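Local coordinates for putative ubiquinone biosynthesis protein (Nostoc punctiforme, PDB 3MSQ) that is of unestablished function but belongs to the Coq4 family, and so probably takes part in the biosynthesis of ubiquinone or a related quinone, at residues 66-71 against 200-205. Sequence-based numbering, arbitrary orientation.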
# COMPACT_ATOMS: atom_id res chain seq x y z
N PHE A 66 18.81 -16.12 26.51
CA PHE A 66 19.32 -16.29 25.15
C PHE A 66 20.36 -17.42 25.11
O PHE A 66 20.38 -18.21 24.16
CB PHE A 66 19.84 -14.95 24.58
CG PHE A 66 18.80 -14.09 23.88
CD1 PHE A 66 18.06 -13.16 24.59
CD2 PHE A 66 18.57 -14.21 22.52
CE1 PHE A 66 17.10 -12.35 23.94
CE2 PHE A 66 17.60 -13.42 21.87
CZ PHE A 66 16.88 -12.49 22.58
N SER A 67 21.16 -17.55 26.19
CA SER A 67 22.21 -18.58 26.38
C SER A 67 21.62 -19.97 26.51
O SER A 67 22.15 -20.90 25.91
CB SER A 67 23.06 -18.28 27.61
OG SER A 67 23.58 -16.97 27.54
N GLU A 68 20.53 -20.10 27.31
CA GLU A 68 19.83 -21.37 27.55
C GLU A 68 18.82 -21.72 26.43
O GLU A 68 18.41 -22.88 26.33
CB GLU A 68 19.03 -21.30 28.85
CG GLU A 68 19.78 -20.99 30.12
CD GLU A 68 18.83 -20.89 31.30
OE1 GLU A 68 17.79 -21.60 31.30
OE2 GLU A 68 19.11 -20.08 32.21
N ARG A 69 18.36 -20.70 25.65
CA ARG A 69 17.29 -20.79 24.65
C ARG A 69 16.07 -21.34 25.37
O ARG A 69 15.43 -22.29 24.93
CB ARG A 69 17.68 -21.60 23.41
CG ARG A 69 18.83 -20.99 22.62
CD ARG A 69 18.34 -19.95 21.65
NE ARG A 69 19.35 -19.50 20.69
CZ ARG A 69 19.61 -20.10 19.53
NH1 ARG A 69 18.98 -21.22 19.20
NH2 ARG A 69 20.51 -19.60 18.70
N TRP A 70 15.83 -20.75 26.55
CA TRP A 70 14.77 -21.07 27.50
C TRP A 70 13.41 -20.86 26.90
O TRP A 70 13.12 -19.79 26.35
CB TRP A 70 14.92 -20.21 28.78
CG TRP A 70 13.88 -20.53 29.82
CD1 TRP A 70 13.97 -21.46 30.81
CD2 TRP A 70 12.55 -19.98 29.91
NE1 TRP A 70 12.79 -21.53 31.52
CE2 TRP A 70 11.90 -20.64 30.98
CE3 TRP A 70 11.84 -19.00 29.19
CZ2 TRP A 70 10.59 -20.35 31.35
CZ3 TRP A 70 10.54 -18.72 29.55
CH2 TRP A 70 9.93 -19.39 30.62
N LEU A 71 12.53 -21.86 27.08
CA LEU A 71 11.13 -21.78 26.66
C LEU A 71 10.31 -22.42 27.77
O LEU A 71 10.82 -23.30 28.44
CB LEU A 71 10.90 -22.45 25.30
CG LEU A 71 11.46 -21.73 24.07
CD1 LEU A 71 11.42 -22.61 22.87
CD2 LEU A 71 10.73 -20.41 23.81
N ALA A 200 12.58 -11.10 30.66
CA ALA A 200 13.64 -11.73 31.47
C ALA A 200 13.18 -12.83 32.43
O ALA A 200 14.02 -13.56 32.97
CB ALA A 200 14.42 -10.67 32.24
N GLN A 201 11.85 -12.96 32.65
CA GLN A 201 11.25 -13.91 33.59
C GLN A 201 11.05 -15.32 33.07
O GLN A 201 10.56 -15.51 31.95
CB GLN A 201 9.90 -13.40 34.15
CG GLN A 201 9.92 -11.98 34.72
CD GLN A 201 11.09 -11.73 35.64
OE1 GLN A 201 11.25 -12.38 36.67
NE2 GLN A 201 11.90 -10.75 35.29
N LYS A 202 11.41 -16.32 33.93
CA LYS A 202 11.20 -17.74 33.67
C LYS A 202 9.81 -18.09 34.21
O LYS A 202 9.68 -18.73 35.25
CB LYS A 202 12.30 -18.59 34.31
CG LYS A 202 13.58 -18.64 33.52
CD LYS A 202 14.61 -19.57 34.14
CE LYS A 202 15.88 -19.66 33.33
NZ LYS A 202 17.04 -20.08 34.16
N TRP A 203 8.77 -17.62 33.50
CA TRP A 203 7.34 -17.75 33.84
C TRP A 203 6.86 -19.09 34.40
O TRP A 203 6.05 -19.09 35.32
CB TRP A 203 6.44 -17.26 32.68
CG TRP A 203 6.69 -15.84 32.27
CD1 TRP A 203 7.32 -15.40 31.15
CD2 TRP A 203 6.36 -14.67 33.03
NE1 TRP A 203 7.38 -14.03 31.14
CE2 TRP A 203 6.80 -13.55 32.28
CE3 TRP A 203 5.75 -14.46 34.28
CZ2 TRP A 203 6.63 -12.24 32.74
CZ3 TRP A 203 5.58 -13.16 34.72
CH2 TRP A 203 6.01 -12.06 33.96
N ASP A 204 7.36 -20.22 33.84
CA ASP A 204 6.96 -21.57 34.28
C ASP A 204 7.28 -21.86 35.76
O ASP A 204 6.67 -22.76 36.34
CB ASP A 204 7.46 -22.66 33.31
CG ASP A 204 8.96 -22.85 33.16
OD1 ASP A 204 9.72 -22.24 33.95
OD2 ASP A 204 9.36 -23.63 32.29
N GLN A 205 8.18 -21.06 36.37
CA GLN A 205 8.58 -21.14 37.79
C GLN A 205 7.74 -20.21 38.70
O GLN A 205 7.90 -20.23 39.93
CB GLN A 205 10.08 -20.80 37.91
CG GLN A 205 11.00 -21.96 37.57
CD GLN A 205 12.32 -21.49 37.02
OE1 GLN A 205 12.70 -21.85 35.89
NE2 GLN A 205 13.04 -20.65 37.80
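W70 and K202 meet in a CH-pi contact that joins the turn following helix 60-68 to the loop between helices 177-192 and 211-218 in this all-helical Coq4-family fold. The extended lysine chain runs over one face of the indole, with CG 3.7 Å from the centroid of the five-membered ring and 15° off its normal. Beyond the ring the chain reaches the carboxylate of E68, the last residue of the helix, where K202 NZ forms a salt bridge with E68 OE2 at 2.8 Å through the syn lone pair. The second bond, from K202 NZ to E68 OE1, is weak. W70 CH2 lies 3.6 Å from the backbone N of W203, which approaches the ring obliquely.

The indole is carried across to the loop by a CG placed anti to the backbone N of W70 (chi1 -178°). R69, the first residue past helix 60-68, takes positive phi, and W70 follows it. L65 and L121 also pack against W70, and the backbone O of W70 accepts a hydrogen bond from Y117 OH, which ties the chain here to helix 114-133. On the loop side K202 is the centre of an inverse gamma turn, and D204 OD2 is hydrogen-bonded to A73 N, a further link between the two regions. The D204 carboxylate stands 82° from the indole plane, its OD1 lying at the ring edge 3.3 Å from W70 CZ2.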